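Putative glucoamylase (Bacteroides uniformis, PDB 4GL3) is probably a glucoamylase-like glycoside hydrolase. Local coordinates at residues A[102-107]-A[111-116]; A[235-240]-A[279-284]; A[285-290]-A[296-301]. All coordinates share one frame; numbering follows the deposited sequence.

Interaction 1: residues A[102-107]-A[111-116]; sequences AHWMNG and KTIPFS
The ring of Phe115 meets two aromatic neighbours in two ways: one of its faces lies on the imidazole of His103, and its edge points at the indole of Trp104. This aromatic cluster is built on a beta hairpin, with Trp104 in strand 104-106, His103 just before it and Phe115 just past strand 112-113. The His103 pair is an offset stack, centroids 4.1 Å apart and planes at 20°, with ND1 over the centre of the phenyl ring. The Trp104 pair is edge-to-face, with planes at 81° and Phe115 CD1 over the indole face. At the indole edge, near its plane, sits Ile113 CG2. With chi1 of -170°, CG of Phe115 is trans to its backbone N, which carries the ring to where one face meets His103 and its CD1/CE1 edge meets Trp104.

Ile113 N donates to Trp104 O at 3.0 Å, and Asn106 N to Lys111 O at 2.8 Å. On its other edge, strand 104-106 pairs with strand 51-53. A glycerol and a Tris molecule, probably from the crystallisation liquor, lie near the His103 side chain. A water bridges the other two backbone polar atoms of Trp104 and Ile113, accepting from Trp104 N at 2.9 Å and donating to Ile113 O at 2.7 Å.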
ATOM      1  N   ALA A 102       2.220  -4.323  15.778  1.00 20.03           N
ATOM      2  CA  ALA A 102       3.582  -4.334  15.270  1.00 18.04           C
ATOM      3  C   ALA A 102       3.640  -4.484  13.722  1.00 25.05           C
ATOM      4  O   ALA A 102       2.632  -4.805  13.069  1.00 23.07           O
ATOM      5  CB  ALA A 102       4.434  -5.398  15.986  1.00 16.17           C
ATOM      6  N   HIS A 103       4.794  -4.143  13.138  1.00 21.60           N
ATOM      7  CA  HIS A 103       5.054  -4.329  11.706  1.00 20.12           C
ATOM      8  C   HIS A 103       4.933  -5.838  11.399  1.00 22.19           C
ATOM      9  O   HIS A 103       4.233  -6.230  10.474  1.00 22.66           O
ATOM     10  CB  HIS A 103       6.415  -3.738  11.397  1.00 21.21           C
ATOM     11  CG  HIS A 103       6.824  -3.750   9.949  1.00 23.55           C
ATOM     12  ND1 HIS A 103       7.865  -2.954   9.483  1.00 24.34           N
ATOM     13  CD2 HIS A 103       6.394  -4.473   8.885  1.00 27.21           C
ATOM     14  CE1 HIS A 103       8.028  -3.179   8.181  1.00 27.95           C
ATOM     15  NE2 HIS A 103       7.154  -4.102   7.797  1.00 22.29           N
ATOM     16  N   TRP A 104       5.644  -6.661  12.163  1.00 19.30           N
ATOM     17  CA  TRP A 104       5.631  -8.114  11.989  1.00 20.22           C
ATOM     18  C   TRP A 104       5.064  -8.804  13.228  1.00 24.31           C
ATOM     19  O   TRP A 104       5.328  -8.376  14.341  1.00 20.91           O
ATOM     20  CB  TRP A 104       7.051  -8.631  11.784  1.00 23.15           C
ATOM     21  CG  TRP A 104       7.652  -8.371  10.431  1.00 23.55           C
ATOM     22  CD1 TRP A 104       7.036  -7.891   9.344  1.00 25.07           C
ATOM     23  CD2 TRP A 104       9.000  -8.632  10.050  1.00 24.49           C
ATOM     24  NE1 TRP A 104       7.909  -7.829   8.285  1.00 25.69           N
ATOM     25  CE2 TRP A 104       9.127  -8.276   8.696  1.00 28.07           C
ATOM     26  CE3 TRP A 104      10.116  -9.137  10.728  1.00 27.60           C
ATOM     27  CZ2 TRP A 104      10.325  -8.401   7.983  1.00 30.90           C
ATOM     28  CZ3 TRP A 104      11.317  -9.288  10.015  1.00 32.43           C
ATOM     29  CH2 TRP A 104      11.405  -8.908   8.655  1.00 33.08           C
HETATM   30  N   MSE A 105       4.298  -9.862  13.011  1.00 24.86           N
HETATM   31  CA  MSE A 105       3.880 -10.787  14.061  1.00 22.15           C
HETATM   32  C   MSE A 105       3.911 -12.226  13.574  1.00 24.18           C
HETATM   33  O   MSE A 105       3.967 -12.509  12.340  1.00 25.04           O
HETATM   34  CB  MSE A 105       2.448 -10.473  14.573  1.00 24.08           C
HETATM   35  CG  MSE A 105       1.378 -10.547  13.561  1.00 25.14           C
HETATM   36 SE   MSE A 105      -0.441 -10.445  14.300  0.75 20.46          SE
HETATM   37  CE  MSE A 105      -0.273  -8.744  15.183  1.00 20.41           C
ATOM     38  N   ASN A 106       3.919 -13.138  14.534  1.00 22.29           N
ATOM     39  CA  ASN A 106       3.891 -14.537  14.213  1.00 23.46           C
ATOM     40  C   ASN A 106       2.492 -14.849  13.678  1.00 25.81           C
ATOM     41  O   ASN A 106       1.508 -14.592  14.363  1.00 23.41           O
ATOM     42  CB  ASN A 106       4.253 -15.341  15.437  1.00 23.97           C
ATOM     43  CG  ASN A 106       4.298 -16.816  15.187  1.00 29.58           C
ATOM     44  OD1 ASN A 106       3.308 -17.424  14.755  1.00 24.45           O
ATOM     45  ND2 ASN A 106       5.418 -17.430  15.525  1.00 26.93           N
ATOM     46  N   GLY A 107       2.411 -15.387  12.463  1.00 27.07           N
ATOM     47  CA  GLY A 107       1.122 -15.654  11.804  1.00 26.87           C
ATOM     48  C   GLY A 107       0.307 -16.819  12.376  1.00 28.18           C
ATOM     49  O   GLY A 107      -0.825 -17.006  12.014  1.00 26.61           O
ATOM     50  N   LYS A 111       2.076 -13.252  18.316  1.00 20.78           N
ATOM     51  CA  LYS A 111       3.064 -12.544  19.103  1.00 21.78           C
ATOM     52  C   LYS A 111       3.941 -11.643  18.212  1.00 23.23           C
ATOM     53  O   LYS A 111       4.340 -12.011  17.102  1.00 25.42           O
ATOM     54  CB  LYS A 111       3.904 -13.551  19.929  1.00 22.67           C
ATOM     55  CG  LYS A 111       3.071 -14.470  20.833  1.00 32.10           C
ATOM     56  CD  LYS A 111       2.099 -13.696  21.778  1.00 30.65           C
ATOM     57  CE  LYS A 111       1.243 -14.633  22.664  1.00 36.45           C
ATOM     58  NZ  LYS A 111       0.199 -13.870  23.457  1.00 34.10           N
ATOM     59  N   THR A 112       4.232 -10.441  18.681  1.00 21.69           N
ATOM     60  CA  THR A 112       5.076  -9.529  17.946  1.00 20.39           C
ATOM     61  C   THR A 112       6.414 -10.154  17.611  1.00 21.63           C
ATOM     62  O   THR A 112       6.988 -10.835  18.435  1.00 21.79           O
ATOM     63  CB  THR A 112       5.296  -8.243  18.757  1.00 22.27           C
ATOM     64  OG1 THR A 112       4.025  -7.577  18.859  1.00 19.97           O
ATOM     65  CG2 THR A 112       6.371  -7.319  18.087  1.00 19.85           C
ATOM     66  N   ILE A 113       6.901  -9.883  16.397  1.00 21.71           N
ATOM     67  CA  ILE A 113       8.310 -10.166  15.967  1.00 23.43           C
ATOM     68  C   ILE A 113       8.951  -8.824  15.721  1.00 21.68           C
ATOM     69  O   ILE A 113       8.484  -8.072  14.889  1.00 22.97           O
ATOM     70  CB  ILE A 113       8.390 -10.986  14.662  1.00 22.19           C
ATOM     71  CG1 ILE A 113       7.724 -12.345  14.909  1.00 27.10           C
ATOM     72  CG2 ILE A 113       9.868 -11.212  14.214  1.00 22.44           C
ATOM     73  CD1 ILE A 113       7.410 -13.153  13.640  1.00 25.47           C
ATOM     74  N   PRO A 114       9.963  -8.471  16.500  1.00 23.58           N
ATOM     75  CA  PRO A 114      10.609  -7.175  16.262  1.00 23.05           C
ATOM     76  C   PRO A 114      11.143  -7.022  14.870  1.00 23.35           C
ATOM     77  O   PRO A 114      11.672  -7.986  14.293  1.00 24.08           O
ATOM     78  CB  PRO A 114      11.773  -7.169  17.259  1.00 26.01           C
ATOM     79  CG  PRO A 114      11.408  -8.161  18.316  1.00 29.59           C
ATOM     80  CD  PRO A 114      10.585  -9.215  17.609  1.00 27.58           C
ATOM     81  N   PHE A 115      10.967  -5.819  14.318  1.00 23.60           N
ATOM     82  CA  PHE A 115      11.493  -5.486  13.013  1.00 23.09           C
ATOM     83  C   PHE A 115      12.981  -5.057  13.128  1.00 23.55           C
ATOM     84  O   PHE A 115      13.755  -5.309  12.224  1.00 26.27           O
ATOM     85  CB  PHE A 115      10.643  -4.410  12.357  1.00 23.62           C
ATOM     86  CG  PHE A 115      10.976  -4.182  10.907  1.00 27.09           C
ATOM     87  CD1 PHE A 115      10.624  -5.127   9.941  1.00 27.86           C
ATOM     88  CD2 PHE A 115      11.661  -3.045  10.504  1.00 28.84           C
ATOM     89  CE1 PHE A 115      10.934  -4.938   8.595  1.00 31.00           C
ATOM     90  CE2 PHE A 115      11.949  -2.848   9.148  1.00 32.93           C
ATOM     91  CZ  PHE A 115      11.603  -3.805   8.204  1.00 28.50           C
ATOM     92  N   SER A 116      13.351  -4.420  14.237  1.00 22.43           N
ATOM     93  CA  SER A 116      14.733  -4.127  14.577  1.00 21.81           C
ATOM     94  C   SER A 116      14.831  -4.062  16.108  1.00 22.74           C
ATOM     95  O   SER A 116      13.840  -4.216  16.822  1.00 24.38           O
ATOM     96  CB  SER A 116      15.164  -2.807  13.934  1.00 24.17           C
ATOM     97  OG  SER A 116      14.455  -1.740  14.528  1.00 27.21           O
TER
HETATM   98  O   HOH W   1       1.797  -6.845  17.243  1.00 20.40           O
HETATM   99  O   HOH W   2       7.610  -5.631  14.057  1.00 21.48           O

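Interaction 2: residues A[235-240]-A[279-284]; sequences IKLPLG and TLINRA
Ile235 and Ile281 share a rotamer that lets them interleave: in each, chi1 (-55° and -71°) sets CG1 opposite the carbonyl carbon and chi2 is near trans, which sends CD1 outward at the end of an extended branch. The two side chains run antiparallel, each passing the other's flank. The motif is a beta hairpin, strands 227-232 and 235-239, packed against helix 271-288; the axes of the short strand and helix segments approach to 9.3 Å, and their N-to-C directions differ by 128°.

No hydrogen bond crosses the interface, and the 210 Å² buried between the segments comes mostly from these two isoleucines. The branches meet flank to flank, Ile281 CG1 lying 3.8 Å from Ile235 CB, and their CD1 methyls go on in opposite senses to different partners. Ile281 CD1 reaches the strand itself and rests 3.7 Å from Ile235 O, an apolar methyl against a backbone oxygen. In the other direction Ile235 CD1 reaches the neighbouring helix residue Leu280, at its CB (3.9 Å); the Ile235 and Leu280 side chains cross at about a right angle.

Ile235 and Leu237, two residues apart on the strand, both direct their CB atoms toward the helix, whereas the CB of Lys236 between them points away. Ala277 and Gln274 of the same helix continue the contact, touching Ile235 and Leu237 respectively. Tyr232 of the partner strand touches both Leu237 and Ile281, which ties the hairpin's two strands to one helical side chain. Leu237 meets Ile281 through its beta carbon, with Leu237 CB 3.7 Å from Ile281 CD1.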
ATOM      1  N   ILE A 235       7.699  18.204 -16.598  1.00 43.33           N
ATOM      2  CA  ILE A 235       6.504  17.929 -15.766  1.00 41.64           C
ATOM      3  C   ILE A 235       6.629  18.524 -14.351  1.00 41.09           C
ATOM      4  O   ILE A 235       7.589  18.255 -13.628  1.00 36.64           O
ATOM      5  CB  ILE A 235       6.238  16.407 -15.685  1.00 38.78           C
ATOM      6  CG1 ILE A 235       6.119  15.799 -17.115  1.00 40.99           C
ATOM      7  CG2 ILE A 235       4.982  16.110 -14.875  1.00 38.65           C
ATOM      8  CD1 ILE A 235       6.487  14.325 -17.228  1.00 41.42           C
ATOM      9  N   LYS A 236       5.619  19.286 -13.947  1.00 41.96           N
ATOM     10  CA  LYS A 236       5.595  19.939 -12.666  1.00 41.28           C
ATOM     11  C   LYS A 236       5.198  18.883 -11.625  1.00 38.69           C
ATOM     12  O   LYS A 236       4.157  18.229 -11.776  1.00 37.95           O
ATOM     13  CB  LYS A 236       4.578  21.088 -12.711  1.00 49.99           C
ATOM     14  CG  LYS A 236       4.805  22.204 -11.692  1.00 66.24           C
ATOM     15  CD  LYS A 236       3.502  22.831 -11.177  1.00 73.36           C
ATOM     16  CE  LYS A 236       2.887  21.997 -10.053  1.00 88.74           C
ATOM     17  NZ  LYS A 236       1.574  22.504  -9.555  1.00 82.04           N
ATOM     18  N   LEU A 237       6.024  18.700 -10.586  1.00 36.97           N
ATOM     19  CA  LEU A 237       5.740  17.763  -9.496  1.00 32.54           C
ATOM     20  C   LEU A 237       5.337  18.534  -8.224  1.00 36.22           C
ATOM     21  O   LEU A 237       6.202  19.172  -7.603  1.00 37.31           O
ATOM     22  CB  LEU A 237       6.993  16.898  -9.205  1.00 30.64           C
ATOM     23  CG  LEU A 237       6.922  15.832  -8.107  1.00 33.87           C
ATOM     24  CD1 LEU A 237       5.872  14.757  -8.408  1.00 27.95           C
ATOM     25  CD2 LEU A 237       8.310  15.215  -7.895  1.00 29.80           C
ATOM     26  N   PRO A 238       4.038  18.495  -7.826  1.00 36.41           N
ATOM     27  CA  PRO A 238       3.600  19.338  -6.678  1.00 34.97           C
ATOM     28  C   PRO A 238       4.348  19.084  -5.376  1.00 30.72           C
ATOM     29  O   PRO A 238       4.765  20.037  -4.711  1.00 29.45           O
ATOM     30  CB  PRO A 238       2.109  19.001  -6.530  1.00 36.73           C
ATOM     31  CG  PRO A 238       1.683  18.576  -7.922  1.00 38.25           C
ATOM     32  CD  PRO A 238       2.889  17.882  -8.529  1.00 38.71           C
ATOM     33  N   LEU A 239       4.536  17.815  -5.053  1.00 28.93           N
ATOM     34  CA  LEU A 239       5.079  17.384  -3.773  1.00 29.01           C
ATOM     35  C   LEU A 239       6.192  16.311  -3.912  1.00 32.98           C
ATOM     36  O   LEU A 239       6.292  15.588  -4.919  1.00 28.14           O
ATOM     37  CB  LEU A 239       3.957  16.810  -2.891  1.00 27.30           C
ATOM     38  CG  LEU A 239       2.679  17.648  -2.594  1.00 26.95           C
ATOM     39  CD1 LEU A 239       1.640  16.779  -1.859  1.00 24.51           C
ATOM     40  CD2 LEU A 239       3.029  18.922  -1.824  1.00 24.28           C
ATOM     41  N   GLY A 240       6.999  16.181  -2.864  1.00 27.31           N
ATOM     42  CA  GLY A 240       7.873  15.021  -2.732  1.00 25.36           C
ATOM     43  C   GLY A 240       9.362  15.353  -2.865  1.00 31.96           C
ATOM     44  O   GLY A 240       9.764  16.480  -3.208  1.00 31.64           O
ATOM     45  N   THR A 279       4.241   9.450 -11.464  1.00 29.11           N
ATOM     46  CA  THR A 279       4.309   8.307 -12.387  1.00 30.41           C
ATOM     47  C   THR A 279       5.026   8.638 -13.691  1.00 30.99           C
ATOM     48  O   THR A 279       5.869   7.872 -14.164  1.00 34.33           O
ATOM     49  CB  THR A 279       2.893   7.766 -12.645  1.00 29.16           C
ATOM     50  OG1 THR A 279       2.304   7.381 -11.394  1.00 26.89           O
ATOM     51  CG2 THR A 279       2.880   6.598 -13.670  1.00 27.75           C
ATOM     52  N   LEU A 280       4.721   9.786 -14.274  1.00 31.41           N
ATOM     53  CA  LEU A 280       5.262  10.107 -15.623  1.00 32.61           C
ATOM     54  C   LEU A 280       6.715  10.534 -15.529  1.00 32.39           C
ATOM     55  O   LEU A 280       7.509  10.243 -16.391  1.00 36.57           O
ATOM     56  CB  LEU A 280       4.413  11.178 -16.318  1.00 33.77           C
ATOM     57  CG  LEU A 280       3.022  10.687 -16.756  1.00 35.60           C
ATOM     58  CD1 LEU A 280       2.311  11.714 -17.625  1.00 36.18           C
ATOM     59  CD2 LEU A 280       3.148   9.373 -17.520  1.00 33.64           C
ATOM     60  N   ILE A 281       7.073  11.206 -14.445  1.00 33.77           N
ATOM     61  CA  ILE A 281       8.473  11.533 -14.174  1.00 33.35           C
ATOM     62  C   ILE A 281       9.347  10.268 -13.965  1.00 30.67           C
ATOM     63  O   ILE A 281      10.441  10.177 -14.512  1.00 33.50           O
ATOM     64  CB  ILE A 281       8.568  12.505 -12.987  1.00 32.28           C
ATOM     65  CG1 ILE A 281       8.040  13.892 -13.416  1.00 33.97           C
ATOM     66  CG2 ILE A 281      10.000  12.575 -12.447  1.00 31.79           C
ATOM     67  CD1 ILE A 281       7.676  14.789 -12.213  1.00 33.21           C
ATOM     68  N   ASN A 282       8.856   9.310 -13.182  1.00 31.09           N
ATOM     69  CA  ASN A 282       9.553   8.029 -12.948  1.00 33.02           C
ATOM     70  C   ASN A 282       9.779   7.302 -14.287  1.00 36.19           C
ATOM     71  O   ASN A 282      10.899   6.873 -14.635  1.00 37.68           O
ATOM     72  CB  ASN A 282       8.711   7.221 -11.937  1.00 30.62           C
ATOM     73  CG  ASN A 282       9.448   6.050 -11.336  1.00 36.64           C
ATOM     74  OD1 ASN A 282       9.568   4.997 -11.979  1.00 37.16           O
ATOM     75  ND2 ASN A 282       9.909   6.198 -10.067  1.00 31.13           N
ATOM     76  N   ARG A 283       8.723   7.260 -15.096  1.00 38.12           N
ATOM     77  CA  ARG A 283       8.831   6.729 -16.442  1.00 37.27           C
ATOM     78  C   ARG A 283       9.806   7.507 -17.313  1.00 39.44           C
ATOM     79  O   ARG A 283      10.609   6.902 -18.024  1.00 39.05           O
ATOM     80  CB  ARG A 283       7.456   6.667 -17.117  1.00 36.90           C
ATOM     81  CG  ARG A 283       7.506   6.206 -18.555  1.00 35.81           C
ATOM     82  CD  ARG A 283       6.114   6.188 -19.177  1.00 39.43           C
ATOM     83  NE  ARG A 283       6.111   5.821 -20.592  1.00 38.24           N
ATOM     84  CZ  ARG A 283       6.239   6.693 -21.589  1.00 40.68           C
ATOM     85  NH1 ARG A 283       6.400   7.980 -21.333  1.00 40.35           N
ATOM     86  NH2 ARG A 283       6.199   6.292 -22.843  1.00 42.20           N
ATOM     87  N   ALA A 284       9.726   8.841 -17.302  1.00 40.47           N
ATOM     88  CA  ALA A 284      10.625   9.663 -18.128  1.00 36.29           C
ATOM     89  C   ALA A 284      12.080   9.432 -17.721  1.00 37.54           C
ATOM     90  O   ALA A 284      12.965   9.376 -18.588  1.00 39.38           O
ATOM     91  CB  ALA A 284      10.276  11.170 -18.081  1.00 33.90           C
TER

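Interaction 3: residues A[285-290]-A[296-301]; sequences YCIDNP and YGEKCW
Cys286 and Trp301 form the close inner part of this contact, their beta carbons, Cys286 CB and Trp301 CB, only 3.6 Å apart. Both residues are buried. Trp301 has chi1 of 62°, which places CG between the backbone N and the carbonyl carbon and leads the indole away from Cys286, leaving CB to do the touching. Cys286 SG also lies obliquely to the Tyr296 ring, 5.2 Å from its centroid and 33° off the normal, a sulfur-aromatic contact.

Tyr296 packs where the helix ends. Its CB is 3.4 Å from Cys286 O, and that oxygen lies near the plane of the ring, at its edge. The Asn289 side chain crosses that of Tyr296 at about a right angle, with Asn289 OD1 3.4 Å from Tyr296 CD2. Farther out, the phenol OH bonds to Asp320, which also receives Tyr285 OH, while Asn289 ND2 bonds to Tyr293 O in the intervening loop. With an alanine here in place of Asn289, Tyr293 O is likely to lose this amide donor, and a gap would probably open beside Tyr296 CB and CD2.

The outer side is looser. Glu298 is exposed and its CB points away from the helix; the contact there rests on Ile287 CD1 and Glu298 CG, 3.7 Å apart. No direct hydrogen bond joins the segments, but a water donates to Ile287 O at 2.9 Å and to Tyr296 O at 2.6 Å. Asn289 N still bonds to Tyr285 O, but Asn289 is the first residue to leave helical geometry, its phi positive (50°). These features describe a helix C-terminus at which the chain turns and folds back, the returning loop packing against the last helical turn.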
ATOM      1  N   TYR A 285      12.332   9.288 -16.413  1.00 37.94           N
ATOM      2  CA  TYR A 285      13.682   8.986 -15.953  1.00 37.31           C
ATOM      3  C   TYR A 285      14.173   7.688 -16.623  1.00 40.21           C
ATOM      4  O   TYR A 285      15.307   7.623 -17.134  1.00 40.59           O
ATOM      5  CB  TYR A 285      13.802   8.893 -14.425  1.00 36.49           C
ATOM      6  CG  TYR A 285      15.163   8.390 -13.999  1.00 37.27           C
ATOM      7  CD1 TYR A 285      16.222   9.255 -13.843  1.00 41.13           C
ATOM      8  CD2 TYR A 285      15.400   7.044 -13.855  1.00 39.68           C
ATOM      9  CE1 TYR A 285      17.479   8.803 -13.476  1.00 44.12           C
ATOM     10  CE2 TYR A 285      16.648   6.571 -13.524  1.00 42.21           C
ATOM     11  CZ  TYR A 285      17.684   7.453 -13.325  1.00 43.24           C
ATOM     12  OH  TYR A 285      18.927   6.975 -13.014  1.00 36.99           O
ATOM     13  N   CYS A 286      13.312   6.682 -16.654  1.00 37.15           N
ATOM     14  CA  CYS A 286      13.710   5.391 -17.189  1.00 38.58           C
ATOM     15  C   CYS A 286      13.979   5.461 -18.664  1.00 38.52           C
ATOM     16  O   CYS A 286      14.931   4.820 -19.170  1.00 43.44           O
ATOM     17  CB  CYS A 286      12.662   4.335 -16.830  1.00 37.59           C
ATOM     18  SG  CYS A 286      12.597   3.966 -15.032  1.00 39.40           S
ATOM     19  N   ILE A 287      13.179   6.260 -19.368  1.00 38.67           N
ATOM     20  CA  ILE A 287      13.386   6.443 -20.799  1.00 41.44           C
ATOM     21  C   ILE A 287      14.674   7.221 -21.034  1.00 46.04           C
ATOM     22  O   ILE A 287      15.442   6.872 -21.912  1.00 45.95           O
ATOM     23  CB  ILE A 287      12.182   7.138 -21.491  1.00 40.79           C
ATOM     24  CG1 ILE A 287      10.943   6.230 -21.406  1.00 41.28           C
ATOM     25  CG2 ILE A 287      12.514   7.511 -22.938  1.00 38.19           C
ATOM     26  CD1 ILE A 287       9.655   6.916 -21.812  1.00 40.74           C
ATOM     27  N   ASP A 288      14.921   8.268 -20.247  1.00 48.16           N
ATOM     28  CA  ASP A 288      16.201   8.986 -20.328  1.00 50.59           C
ATOM     29  C   ASP A 288      17.388   8.030 -20.093  1.00 47.85           C
ATOM     30  O   ASP A 288      18.372   8.097 -20.803  1.00 45.63           O
ATOM     31  CB  ASP A 288      16.260  10.127 -19.304  1.00 49.36           C
ATOM     32  CG  ASP A 288      17.458  11.035 -19.522  1.00 53.16           C
ATOM     33  OD1 ASP A 288      17.707  11.415 -20.673  1.00 52.32           O
ATOM     34  OD2 ASP A 288      18.157  11.354 -18.551  1.00 60.43           O
ATOM     35  N   ASN A 289      17.266   7.136 -19.102  1.00 46.15           N
ATOM     36  CA  ASN A 289      18.288   6.124 -18.790  1.00 44.77           C
ATOM     37  C   ASN A 289      19.684   6.729 -18.673  1.00 44.56           C
ATOM     38  O   ASN A 289      20.607   6.325 -19.375  1.00 44.44           O
ATOM     39  CB  ASN A 289      18.283   5.017 -19.849  1.00 46.01           C
ATOM     40  CG  ASN A 289      19.088   3.788 -19.433  1.00 43.15           C
ATOM     41  OD1 ASN A 289      19.394   3.575 -18.264  1.00 41.62           O
ATOM     42  ND2 ASN A 289      19.410   2.967 -20.402  1.00 41.41           N
ATOM     43  N   PRO A 290      19.845   7.722 -17.798  1.00 47.88           N
ATOM     44  CA  PRO A 290      21.141   8.413 -17.787  1.00 49.69           C
ATOM     45  C   PRO A 290      22.317   7.519 -17.388  1.00 50.76           C
ATOM     46  O   PRO A 290      23.421   7.797 -17.804  1.00 52.70           O
ATOM     47  CB  PRO A 290      20.950   9.539 -16.772  1.00 51.67           C
ATOM     48  CG  PRO A 290      19.778   9.141 -15.935  1.00 47.99           C
ATOM     49  CD  PRO A 290      18.918   8.221 -16.771  1.00 45.18           C
ATOM     50  N   TYR A 296      16.198  -0.399 -20.135  1.00 44.97           N
ATOM     51  CA  TYR A 296      15.358   0.679 -19.599  1.00 41.34           C
ATOM     52  C   TYR A 296      14.692   1.411 -20.759  1.00 39.60           C
ATOM     53  O   TYR A 296      15.357   1.752 -21.737  1.00 40.33           O
ATOM     54  CB  TYR A 296      16.206   1.700 -18.832  1.00 39.49           C
ATOM     55  CG  TYR A 296      16.515   1.391 -17.388  1.00 38.04           C
ATOM     56  CD1 TYR A 296      16.659   0.096 -16.924  1.00 37.76           C
ATOM     57  CD2 TYR A 296      16.755   2.419 -16.511  1.00 38.44           C
ATOM     58  CE1 TYR A 296      16.954  -0.152 -15.568  1.00 40.32           C
ATOM     59  CE2 TYR A 296      17.069   2.190 -15.173  1.00 37.44           C
ATOM     60  CZ  TYR A 296      17.173   0.904 -14.704  1.00 35.83           C
ATOM     61  OH  TYR A 296      17.499   0.713 -13.378  1.00 34.80           O
ATOM     62  N   GLY A 297      13.395   1.677 -20.668  1.00 40.67           N
ATOM     63  CA  GLY A 297      12.672   2.230 -21.844  1.00 43.31           C
ATOM     64  C   GLY A 297      11.169   2.302 -21.660  1.00 42.80           C
ATOM     65  O   GLY A 297      10.654   2.102 -20.564  1.00 41.83           O
ATOM     66  N   GLU A 298      10.472   2.572 -22.752  1.00 44.41           N
ATOM     67  CA  GLU A 298       9.015   2.696 -22.752  1.00 47.11           C
ATOM     68  C   GLU A 298       8.330   1.411 -22.328  1.00 43.39           C
ATOM     69  O   GLU A 298       7.262   1.456 -21.739  1.00 48.21           O
ATOM     70  CB  GLU A 298       8.524   3.080 -24.153  1.00 48.60           C
ATOM     71  CG  GLU A 298       9.006   4.469 -24.540  1.00 58.24           C
ATOM     72  CD  GLU A 298       8.592   4.874 -25.930  1.00 74.24           C
ATOM     73  OE1 GLU A 298       7.699   4.202 -26.493  1.00 72.31           O
ATOM     74  OE2 GLU A 298       9.161   5.866 -26.444  1.00 71.22           O
ATOM     75  N   LYS A 299       8.943   0.281 -22.648  1.00 44.70           N
ATOM     76  CA  LYS A 299       8.372  -1.027 -22.343  1.00 45.95           C
ATOM     77  C   LYS A 299       8.814  -1.490 -20.980  1.00 45.81           C
ATOM     78  O   LYS A 299       8.232  -2.387 -20.420  1.00 49.03           O
ATOM     79  CB  LYS A 299       8.821  -2.034 -23.403  1.00 51.77           C
ATOM     80  CG  LYS A 299       8.274  -1.685 -24.774  1.00 52.49           C
ATOM     81  CD  LYS A 299       8.073  -2.904 -25.651  1.00 61.31           C
ATOM     82  CE  LYS A 299       7.289  -2.543 -26.910  1.00 68.53           C
ATOM     83  NZ  LYS A 299       6.066  -1.750 -26.554  1.00 65.75           N
ATOM     84  N   CYS A 300       9.843  -0.856 -20.440  1.00 44.28           N
ATOM     85  CA  CYS A 300      10.520  -1.366 -19.281  1.00 42.44           C
ATOM     86  C   CYS A 300      10.927  -0.198 -18.378  1.00 41.06           C
ATOM     87  O   CYS A 300      12.022   0.356 -18.503  1.00 39.51           O
ATOM     88  CB  CYS A 300      11.716  -2.170 -19.762  1.00 48.24           C
ATOM     89  SG  CYS A 300      12.494  -3.102 -18.465  1.00 51.30           S
ATOM     90  N   TRP A 301       9.988   0.187 -17.513  1.00 39.15           N
ATOM     91  CA  TRP A 301      10.139   1.314 -16.593  1.00 36.30           C
ATOM     92  C   TRP A 301       9.486   0.988 -15.275  1.00 34.61           C
ATOM     93  O   TRP A 301       8.660   0.069 -15.194  1.00 32.92           O
ATOM     94  CB  TRP A 301       9.501   2.587 -17.156  1.00 34.93           C
ATOM     95  CG  TRP A 301       8.011   2.533 -17.393  1.00 34.40           C
ATOM     96  CD1 TRP A 301       7.379   2.036 -18.495  1.00 35.93           C
ATOM     97  CD2 TRP A 301       6.962   3.021 -16.523  1.00 32.36           C
ATOM     98  NE1 TRP A 301       6.010   2.175 -18.366  1.00 34.16           N
ATOM     99  CE2 TRP A 301       5.729   2.767 -17.168  1.00 32.92           C
ATOM    100  CE3 TRP A 301       6.946   3.620 -15.265  1.00 33.52           C
ATOM    101  CZ2 TRP A 301       4.512   3.116 -16.609  1.00 32.85           C
ATOM    102  CZ3 TRP A 301       5.741   3.948 -14.706  1.00 32.20           C
ATOM    103  CH2 TRP A 301       4.538   3.696 -15.374  1.00 31.86           C
TER
HETATM  104  O   HOH W   3      15.699   4.139 -22.764  1.00 47.98           O

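Overall arrangement
From the N terminus, interaction 1 comes first and closes the tight turn of a hairpin whose first strand also pairs with strand 51-53. The chain then runs on to 235-240, and interaction 2 closes a loop of 38 residues by bringing helix 271-288 against the second hairpin. Interaction 3 follows at once, closing a five-residue loop at the end of the same helix. The three are in series, and none crosses another. Interactions 2 and 3 touch, Arg283 CB lying 3.6 Å from Trp301 CE3, so the helix joins the hairpin to the returning loop, which also meets helix 337-349. Interaction 1 stands apart, its centre about 35 Å from that of interaction 2.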